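Local coordinates for protein CmeC (Campylobacter jejuni, PDB 4MT4) that forms a trimeric outer membrane channel that probably serves as the exit duct for substrates leaving through a multidrug efflux system, at residues E178-A183 / S213-Y218; S392-Y397 / Q419-A424. All blocks are in the same frame, centred on the assembly; numbering follows the deposited sequence.

In the fold
From the N terminus the chain first builds two helices and two strands, then runs out along helix 129-195 and returns on helix 201-236; contact 1 closes this hairpin a few turns from its bend. Two more strands complete the four-stranded antiparallel sheet before helix 339-405 and helix 411-445 make a second hairpin, closed in the same way by contact 2. The two loops lie in series, neither nested nor crossed. Contacts 1 and 2 have their centres about 15 Å apart. The hairpins touch where L422 and Q419 of contact 2 pack on A179, M214 and Q217 of contact 1. Neighbouring subunits adjoin both contacts, in keeping with the trimeric helical barrel of outer membrane factors.

Contact 1: residues E178-A183 / S213-Y218; sequences EAYESA and SMALQY
Y180 and Y218, with M214 and three alanines, make an apolar, antiparallel helix-helix contact near the bend of the hairpin formed by helices 129-195 and 201-236. The local axes approach to 8.8 Å with their directions 159° apart, and the CA atoms of Y180 and M214 lie nearest each other. Y180 sends its ring across the interface: with CG anti to the backbone N (chi1 165°), the ring, through CE1, comes within 3.6 Å of A215 CB, while CD1 lies close to A215 CA. Y218 reaches the same ring from the partner helix, its CD2 lying 3.9 Å from Y180 CG. The two side chains cross at about a right angle, yet their ring planes differ by only 33° and the centroids are 5.7 Å apart. Beyond this tyrosine pair, M214 bends at chi2 and lays its thioether along the small residues of the facing helix. M214 CG is 3.8 Å from A183 CB. M214 SD is 4.2 Å from A179 CB, one turn earlier.

Helix 411-445 adjoins the M214 side, where R418 NH2 donates a hydrogen bond to A179 O and L422 packs on A179. A215 also packs on N385 of the second subunit, and the Y218 ring has a cation-pi partner in K222. Segment 213-218 lies in a predicted coiled coil, and the hairpin is consistent with the helical barrel of outer membrane factors. Across the interface the Y180 ring fits against A215 and Y218, and M214 against A179 and A183. The joint is thus carbon and sulfur packing, while a polar bond such as S213 OG to Q217 OE1, 2.9 Å and in the plane of the amide carbonyl, stays within one helix.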
ATOM      1  N   GLU B 178      21.251  16.310 -31.491  1.00 59.01           N
ATOM      2  CA  GLU B 178      21.569  17.300 -32.516  1.00 73.85           C
ATOM      3  C   GLU B 178      21.882  18.656 -31.902  1.00 70.83           C
ATOM      4  O   GLU B 178      22.794  19.353 -32.348  1.00 73.94           O
ATOM      5  CB  GLU B 178      20.410  17.432 -33.506  1.00 64.49           C
ATOM      6  CG  GLU B 178      20.347  18.770 -34.240  1.00 98.16           C
ATOM      7  CD  GLU B 178      21.543  19.016 -35.138  1.00 98.15           C
ATOM      8  OE1 GLU B 178      22.254  18.045 -35.481  1.00 99.19           O
ATOM      9  OE2 GLU B 178      21.770  20.188 -35.503  1.00 93.94           O
ATOM     10  N   ALA B 179      21.112  19.024 -30.883  1.00 57.69           N
ATOM     11  CA  ALA B 179      21.324  20.274 -30.170  1.00 51.41           C
ATOM     12  C   ALA B 179      22.711  20.304 -29.542  1.00 70.74           C
ATOM     13  O   ALA B 179      23.324  21.361 -29.416  1.00 67.01           O
ATOM     14  CB  ALA B 179      20.255  20.469 -29.108  1.00 52.17           C
ATOM     15  N   TYR B 180      23.202  19.131 -29.158  1.00 62.63           N
ATOM     16  CA  TYR B 180      24.535  19.006 -28.586  1.00 61.94           C
ATOM     17  C   TYR B 180      25.613  19.058 -29.664  1.00 59.05           C
ATOM     18  O   TYR B 180      26.658  19.679 -29.474  1.00 62.24           O
ATOM     19  CB  TYR B 180      24.655  17.706 -27.791  1.00 47.18           C
ATOM     20  CG  TYR B 180      26.081  17.322 -27.465  1.00 49.59           C
ATOM     21  CD1 TYR B 180      26.784  17.976 -26.462  1.00 57.15           C
ATOM     22  CD2 TYR B 180      26.723  16.303 -28.157  1.00 54.29           C
ATOM     23  CE1 TYR B 180      28.087  17.629 -26.161  1.00 48.39           C
ATOM     24  CE2 TYR B 180      28.026  15.950 -27.864  1.00 57.32           C
ATOM     25  CZ  TYR B 180      28.703  16.616 -26.864  1.00 58.60           C
ATOM     26  OH  TYR B 180      30.001  16.265 -26.568  1.00 68.58           O
ATOM     27  N   GLU B 181      25.350  18.400 -30.790  1.00 61.18           N
ATOM     28  CA  GLU B 181      26.305  18.336 -31.893  1.00 69.31           C
ATOM     29  C   GLU B 181      26.640  19.720 -32.439  1.00 72.06           C
ATOM     30  O   GLU B 181      27.810  20.086 -32.553  1.00 75.34           O
ATOM     31  CB  GLU B 181      25.765  17.454 -33.024  1.00 69.95           C
ATOM     32  CG  GLU B 181      25.527  16.000 -32.637  1.00 76.44           C
ATOM     33  CD  GLU B 181      26.794  15.282 -32.220  1.00 96.40           C
ATOM     34  OE1 GLU B 181      27.886  15.675 -32.685  1.00 93.42           O
ATOM     35  OE2 GLU B 181      26.699  14.324 -31.423  1.00 84.91           O
ATOM     36  N   SER B 182      25.610  20.489 -32.774  1.00 60.31           N
ATOM     37  CA  SER B 182      25.810  21.815 -33.347  1.00 76.00           C
ATOM     38  C   SER B 182      26.366  22.786 -32.313  1.00 75.38           C
ATOM     39  O   SER B 182      27.077  23.728 -32.659  1.00 72.98           O
ATOM     40  CB  SER B 182      24.501  22.350 -33.926  1.00 71.98           C
ATOM     41  OG  SER B 182      23.892  21.393 -34.773  1.00 81.45           O
ATOM     42  N   ALA B 183      26.040  22.552 -31.045  1.00 65.08           N
ATOM     43  CA  ALA B 183      26.578  23.363 -29.960  1.00 63.44           C
ATOM     44  C   ALA B 183      28.079  23.137 -29.830  1.00 64.83           C
ATOM     45  O   ALA B 183      28.823  24.037 -29.439  1.00 57.17           O
ATOM     46  CB  ALA B 183      25.877  23.044 -28.653  1.00 56.06           C
ATOM     47  N   SER B 213      26.133  23.058 -21.053  1.00 57.10           N
ATOM     48  CA  SER B 213      24.718  23.025 -20.701  1.00 44.86           C
ATOM     49  C   SER B 213      23.970  22.023 -21.572  1.00 57.08           C
ATOM     50  O   SER B 213      23.151  21.249 -21.083  1.00 56.94           O
ATOM     51  CB  SER B 213      24.091  24.411 -20.840  1.00 45.32           C
ATOM     52  OG  SER B 213      22.707  24.384 -20.535  1.00 65.01           O
ATOM     53  N   MET B 214      24.269  22.036 -22.868  1.00 52.68           N
ATOM     54  CA  MET B 214      23.660  21.099 -23.805  1.00 58.07           C
ATOM     55  C   MET B 214      24.073  19.663 -23.497  1.00 49.53           C
ATOM     56  O   MET B 214      23.251  18.752 -23.541  1.00 50.46           O
ATOM     57  CB  MET B 214      24.034  21.454 -25.245  1.00 43.26           C
ATOM     58  CG  MET B 214      23.370  22.720 -25.769  1.00 69.26           C
ATOM     59  SD  MET B 214      21.568  22.624 -25.773  1.00 70.35           S
ATOM     60  CE  MET B 214      21.148  24.191 -26.519  1.00 69.62           C
ATOM     61  N   ALA B 215      25.350  19.471 -23.181  1.00 40.76           N
ATOM     62  CA  ALA B 215      25.869  18.147 -22.846  1.00 47.57           C
ATOM     63  C   ALA B 215      25.208  17.609 -21.582  1.00 52.59           C
ATOM     64  O   ALA B 215      24.966  16.410 -21.455  1.00 49.04           O
ATOM     65  CB  ALA B 215      27.381  18.195 -22.673  1.00 45.76           C
ATOM     66  N   LEU B 216      24.913  18.512 -20.653  1.00 47.26           N
ATOM     67  CA  LEU B 216      24.238  18.154 -19.413  1.00 54.20           C
ATOM     68  C   LEU B 216      22.784  17.777 -19.675  1.00 57.72           C
ATOM     69  O   LEU B 216      22.286  16.780 -19.155  1.00 53.91           O
ATOM     70  CB  LEU B 216      24.312  19.310 -18.413  1.00 41.63           C
ATOM     71  CG  LEU B 216      23.630  19.097 -17.061  1.00 54.76           C
ATOM     72  CD1 LEU B 216      24.203  17.876 -16.358  1.00 57.03           C
ATOM     73  CD2 LEU B 216      23.767  20.337 -16.194  1.00 45.73           C
ATOM     74  N   GLN B 217      22.110  18.581 -20.492  1.00 40.73           N
ATOM     75  CA  GLN B 217      20.722  18.323 -20.863  1.00 49.01           C
ATOM     76  C   GLN B 217      20.607  17.039 -21.675  1.00 55.33           C
ATOM     77  O   GLN B 217      19.635  16.297 -21.547  1.00 49.45           O
ATOM     78  CB  GLN B 217      20.149  19.495 -21.661  1.00 40.42           C
ATOM     79  CG  GLN B 217      20.046  20.790 -20.876  1.00 51.73           C
ATOM     80  CD  GLN B 217      19.723  21.980 -21.757  1.00 74.40           C
ATOM     81  OE1 GLN B 217      20.446  22.978 -21.761  1.00 72.82           O
ATOM     82  NE2 GLN B 217      18.634  21.882 -22.510  1.00 66.15           N
ATOM     83  N   TYR B 218      21.610  16.786 -22.507  1.00 44.26           N
ATOM     84  CA  TYR B 218      21.648  15.595 -23.346  1.00 49.19           C
ATOM     85  C   TYR B 218      21.661  14.323 -22.496  1.00 51.60           C
ATOM     86  O   TYR B 218      20.839  13.427 -22.699  1.00 46.28           O
ATOM     87  CB  TYR B 218      22.874  15.639 -24.265  1.00 48.40           C
ATOM     88  CG  TYR B 218      22.945  14.533 -25.301  1.00 62.69           C
ATOM     89  CD1 TYR B 218      21.824  13.781 -25.633  1.00 56.97           C
ATOM     90  CD2 TYR B 218      24.142  14.240 -25.942  1.00 67.68           C
ATOM     91  CE1 TYR B 218      21.895  12.770 -26.574  1.00 60.94           C
ATOM     92  CE2 TYR B 218      24.223  13.234 -26.882  1.00 72.77           C
ATOM     93  CZ  TYR B 218      23.097  12.503 -27.197  1.00 80.57           C
ATOM     94  OH  TYR B 218      23.177  11.498 -28.134  1.00 74.26           O
TER

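Contact 2: residues S392-Y397 / Q419-A424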
ATOM      1  N   SER B 392       7.015  28.450 -35.130  1.00 50.43           N
ATOM      2  CA  SER B 392       7.335  29.867 -35.021  1.00 44.75           C
ATOM      3  C   SER B 392       8.748  30.063 -34.483  1.00 59.45           C
ATOM      4  O   SER B 392       9.527  30.837 -35.039  1.00 57.92           O
ATOM      5  CB  SER B 392       6.321  30.581 -34.128  1.00 43.80           C
ATOM      6  OG  SER B 392       5.022  30.511 -34.687  1.00 58.10           O
ATOM      7  N   TYR B 393       9.078  29.350 -33.410  1.00 48.05           N
ATOM      8  CA  TYR B 393      10.403  29.438 -32.802  1.00 58.03           C
ATOM      9  C   TYR B 393      11.490  28.899 -33.725  1.00 55.44           C
ATOM     10  O   TYR B 393      12.656  29.272 -33.605  1.00 49.23           O
ATOM     11  CB  TYR B 393      10.439  28.689 -31.467  1.00 40.06           C
ATOM     12  CG  TYR B 393       9.890  29.484 -30.303  1.00 50.48           C
ATOM     13  CD1 TYR B 393      10.591  30.567 -29.785  1.00 51.62           C
ATOM     14  CD2 TYR B 393       8.676  29.149 -29.718  1.00 49.77           C
ATOM     15  CE1 TYR B 393      10.094  31.298 -28.723  1.00 51.46           C
ATOM     16  CE2 TYR B 393       8.171  29.873 -28.654  1.00 41.41           C
ATOM     17  CZ  TYR B 393       8.884  30.946 -28.162  1.00 51.13           C
ATOM     18  OH  TYR B 393       8.386  31.671 -27.102  1.00 55.21           O
ATOM     19  N   LYS B 394      11.109  28.020 -34.645  1.00 44.37           N
ATOM     20  CA  LYS B 394      12.059  27.484 -35.611  1.00 57.75           C
ATOM     21  C   LYS B 394      12.381  28.522 -36.684  1.00 60.98           C
ATOM     22  O   LYS B 394      13.540  28.695 -37.061  1.00 50.06           O
ATOM     23  CB  LYS B 394      11.519  26.211 -36.262  1.00 43.03           C
ATOM     24  CG  LYS B 394      12.489  25.566 -37.240  1.00 49.03           C
ATOM     25  CD  LYS B 394      11.855  24.404 -37.984  1.00 64.41           C
ATOM     26  CE  LYS B 394      12.821  23.822 -39.002  1.00 71.65           C
ATOM     27  NZ  LYS B 394      12.194  22.753 -39.827  1.00 81.68           N
ATOM     28  N   ARG B 395      11.351  29.206 -37.172  1.00 52.59           N
ATOM     29  CA  ARG B 395      11.536  30.264 -38.160  1.00 68.90           C
ATOM     30  C   ARG B 395      12.343  31.409 -37.563  1.00 61.89           C
ATOM     31  O   ARG B 395      13.174  32.012 -38.238  1.00 56.98           O
ATOM     32  CB  ARG B 395      10.188  30.775 -38.670  1.00 55.27           C
ATOM     33  CG  ARG B 395      10.295  31.870 -39.725  1.00 64.06           C
ATOM     34  CD  ARG B 395      11.092  31.399 -40.931  1.00 62.71           C
ATOM     35  NE  ARG B 395      11.236  32.442 -41.943  1.00 75.81           N
ATOM     36  CZ  ARG B 395      12.382  32.742 -42.549  1.00 71.10           C
ATOM     37  NH1 ARG B 395      13.492  32.081 -42.245  1.00 61.11           N
ATOM     38  NH2 ARG B 395      12.420  33.705 -43.460  1.00 65.48           N
ATOM     39  N   ILE B 396      12.084  31.705 -36.292  1.00 57.73           N
ATOM     40  CA  ILE B 396      12.847  32.707 -35.558  1.00 47.82           C
ATOM     41  C   ILE B 396      14.324  32.327 -35.512  1.00 57.78           C
ATOM     42  O   ILE B 396      15.199  33.168 -35.717  1.00 50.91           O
ATOM     43  CB  ILE B 396      12.314  32.882 -34.121  1.00 46.28           C
ATOM     44  CG1 ILE B 396      10.921  33.515 -34.139  1.00 47.31           C
ATOM     45  CG2 ILE B 396      13.268  33.733 -33.296  1.00 41.38           C
ATOM     46  CD1 ILE B 396      10.264  33.590 -32.778  1.00 40.89           C
ATOM     47  N   TYR B 397      14.589  31.050 -35.252  1.00 53.83           N
ATOM     48  CA  TYR B 397      15.955  30.542 -35.215  1.00 53.50           C
ATOM     49  C   TYR B 397      16.629  30.628 -36.580  1.00 56.26           C
ATOM     50  O   TYR B 397      17.801  30.991 -36.678  1.00 51.23           O
ATOM     51  CB  TYR B 397      15.984  29.094 -34.725  1.00 45.84           C
ATOM     52  CG  TYR B 397      17.294  28.399 -35.023  1.00 47.42           C
ATOM     53  CD1 TYR B 397      18.436  28.686 -34.287  1.00 43.86           C
ATOM     54  CD2 TYR B 397      17.393  27.464 -36.048  1.00 50.56           C
ATOM     55  CE1 TYR B 397      19.637  28.061 -34.559  1.00 50.43           C
ATOM     56  CE2 TYR B 397      18.590  26.835 -36.328  1.00 52.93           C
ATOM     57  CZ  TYR B 397      19.710  27.136 -35.579  1.00 56.77           C
ATOM     58  OH  TYR B 397      20.905  26.510 -35.853  1.00 72.17           O
ATOM     59  N   GLN B 419      18.021  27.954 -28.195  1.00 51.65           N
ATOM     60  CA  GLN B 419      17.544  27.271 -26.996  1.00 58.07           C
ATOM     61  C   GLN B 419      16.020  27.276 -26.946  1.00 64.95           C
ATOM     62  O   GLN B 419      15.397  26.316 -26.492  1.00 56.19           O
ATOM     63  CB  GLN B 419      18.110  27.931 -25.737  1.00 59.81           C
ATOM     64  CG  GLN B 419      17.681  27.277 -24.433  1.00 61.13           C
ATOM     65  CD  GLN B 419      18.390  25.960 -24.182  1.00 73.64           C
ATOM     66  OE1 GLN B 419      17.845  24.887 -24.440  1.00 64.77           O
ATOM     67  NE2 GLN B 419      19.613  26.036 -23.673  1.00 81.49           N
ATOM     68  N   ASN B 420      15.427  28.367 -27.422  1.00 52.74           N
ATOM     69  CA  ASN B 420      13.976  28.510 -27.450  1.00 46.71           C
ATOM     70  C   ASN B 420      13.320  27.516 -28.402  1.00 60.94           C
ATOM     71  O   ASN B 420      12.263  26.964 -28.098  1.00 52.67           O
ATOM     72  CB  ASN B 420      13.589  29.938 -27.836  1.00 42.14           C
ATOM     73  CG  ASN B 420      13.892  30.940 -26.740  1.00 59.96           C
ATOM     74  OD1 ASN B 420      14.026  30.578 -25.572  1.00 57.77           O
ATOM     75  ND2 ASN B 420      13.997  32.211 -27.113  1.00 61.93           N
ATOM     76  N   TRP B 421      13.946  27.297 -29.556  1.00 51.32           N
ATOM     77  CA  TRP B 421      13.462  26.309 -30.514  1.00 55.94           C
ATOM     78  C   TRP B 421      13.523  24.913 -29.905  1.00 54.17           C
ATOM     79  O   TRP B 421      12.584  24.126 -30.034  1.00 47.44           O
ATOM     80  CB  TRP B 421      14.276  26.358 -31.808  1.00 41.51           C
ATOM     81  CG  TRP B 421      13.873  25.316 -32.816  1.00 49.13           C
ATOM     82  CD1 TRP B 421      12.633  24.767 -32.979  1.00 50.28           C
ATOM     83  CD2 TRP B 421      14.718  24.688 -33.790  1.00 65.35           C
ATOM     84  NE1 TRP B 421      12.653  23.843 -33.996  1.00 49.75           N
ATOM     85  CE2 TRP B 421      13.921  23.776 -34.510  1.00 67.51           C
ATOM     86  CE3 TRP B 421      16.071  24.811 -34.124  1.00 52.42           C
ATOM     87  CZ2 TRP B 421      14.431  22.992 -35.543  1.00 76.45           C
ATOM     88  CZ3 TRP B 421      16.575  24.032 -35.151  1.00 66.71           C
ATOM     89  CH2 TRP B 421      15.757  23.135 -35.848  1.00 70.05           C
ATOM     90  N   LEU B 422      14.640  24.616 -29.246  1.00 46.17           N
ATOM     91  CA  LEU B 422      14.830  23.334 -28.581  1.00 60.81           C
ATOM     92  C   LEU B 422      13.747  23.093 -27.535  1.00 49.80           C
ATOM     93  O   LEU B 422      13.164  22.012 -27.471  1.00 51.97           O
ATOM     94  CB  LEU B 422      16.211  23.271 -27.926  1.00 55.80           C
ATOM     95  CG  LEU B 422      16.546  21.984 -27.172  1.00 60.47           C
ATOM     96  CD1 LEU B 422      16.596  20.800 -28.125  1.00 52.92           C
ATOM     97  CD2 LEU B 422      17.858  22.127 -26.416  1.00 67.36           C
ATOM     98  N   ASN B 423      13.481  24.114 -26.724  1.00 52.02           N
ATOM     99  CA  ASN B 423      12.435  24.041 -25.709  1.00 47.53           C
ATOM    100  C   ASN B 423      11.068  23.790 -26.332  1.00 56.91           C
ATOM    101  O   ASN B 423      10.285  22.983 -25.834  1.00 50.47           O
ATOM    102  CB  ASN B 423      12.408  25.326 -24.880  1.00 48.17           C
ATOM    103  CG  ASN B 423      13.668  25.515 -24.054  1.00 62.06           C
ATOM    104  OD1 ASN B 423      14.606  24.724 -24.146  1.00 66.92           O
ATOM    105  ND2 ASN B 423      13.696  26.570 -23.246  1.00 58.33           N
ATOM    106  N   ALA B 424      10.795  24.485 -27.431  1.00 52.28           N
ATOM    107  CA  ALA B 424       9.526  24.347 -28.137  1.00 59.66           C
ATOM    108  C   ALA B 424       9.412  22.984 -28.812  1.00 51.28           C
ATOM    109  O   ALA B 424       8.325  22.418 -28.906  1.00 46.88           O
ATOM    110  CB  ALA B 424       9.369  25.462 -29.161  1.00 49.20           C
TER
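Y393 enters the contact first, spanning N420 and A424, which lie one helical turn apart. With its CG beside the backbone N (chi1 -82°), the ring sets CD1 3.6 Å from N420 CB and CD2 3.8 Å from A424 CB, while the backbone carbonyl O of N420 lies over one face of the ring. K394 follows, its extended chain running alongside the W421 indole and pointing the same way. Its CB sits over the five-membered ring, 3.8 Å from the centroid and 24° off the normal, a CH-pi contact; farther along, CG passes over the rim, 3.6 Å from W421 CZ2. W421 NE1 also makes a weak hydrogen bond to E390 OE2, which may help to orient the indole. R395 forms a salt bridge through NE with E201 of the third subunit. One turn after Y393, Y397 places CD2 3.5 Å from W421 CE3; the planes are 27° apart but offset enough that the rings barely overlap. K394 and Y397 thus cover the same indole face side by side, Y397 at the CE3-CZ3 end. Such close antiparallel pairing, at 8.4 Å between local axes, is consistent with the paired helical hairpins that build the periplasmic barrel of outer membrane factors.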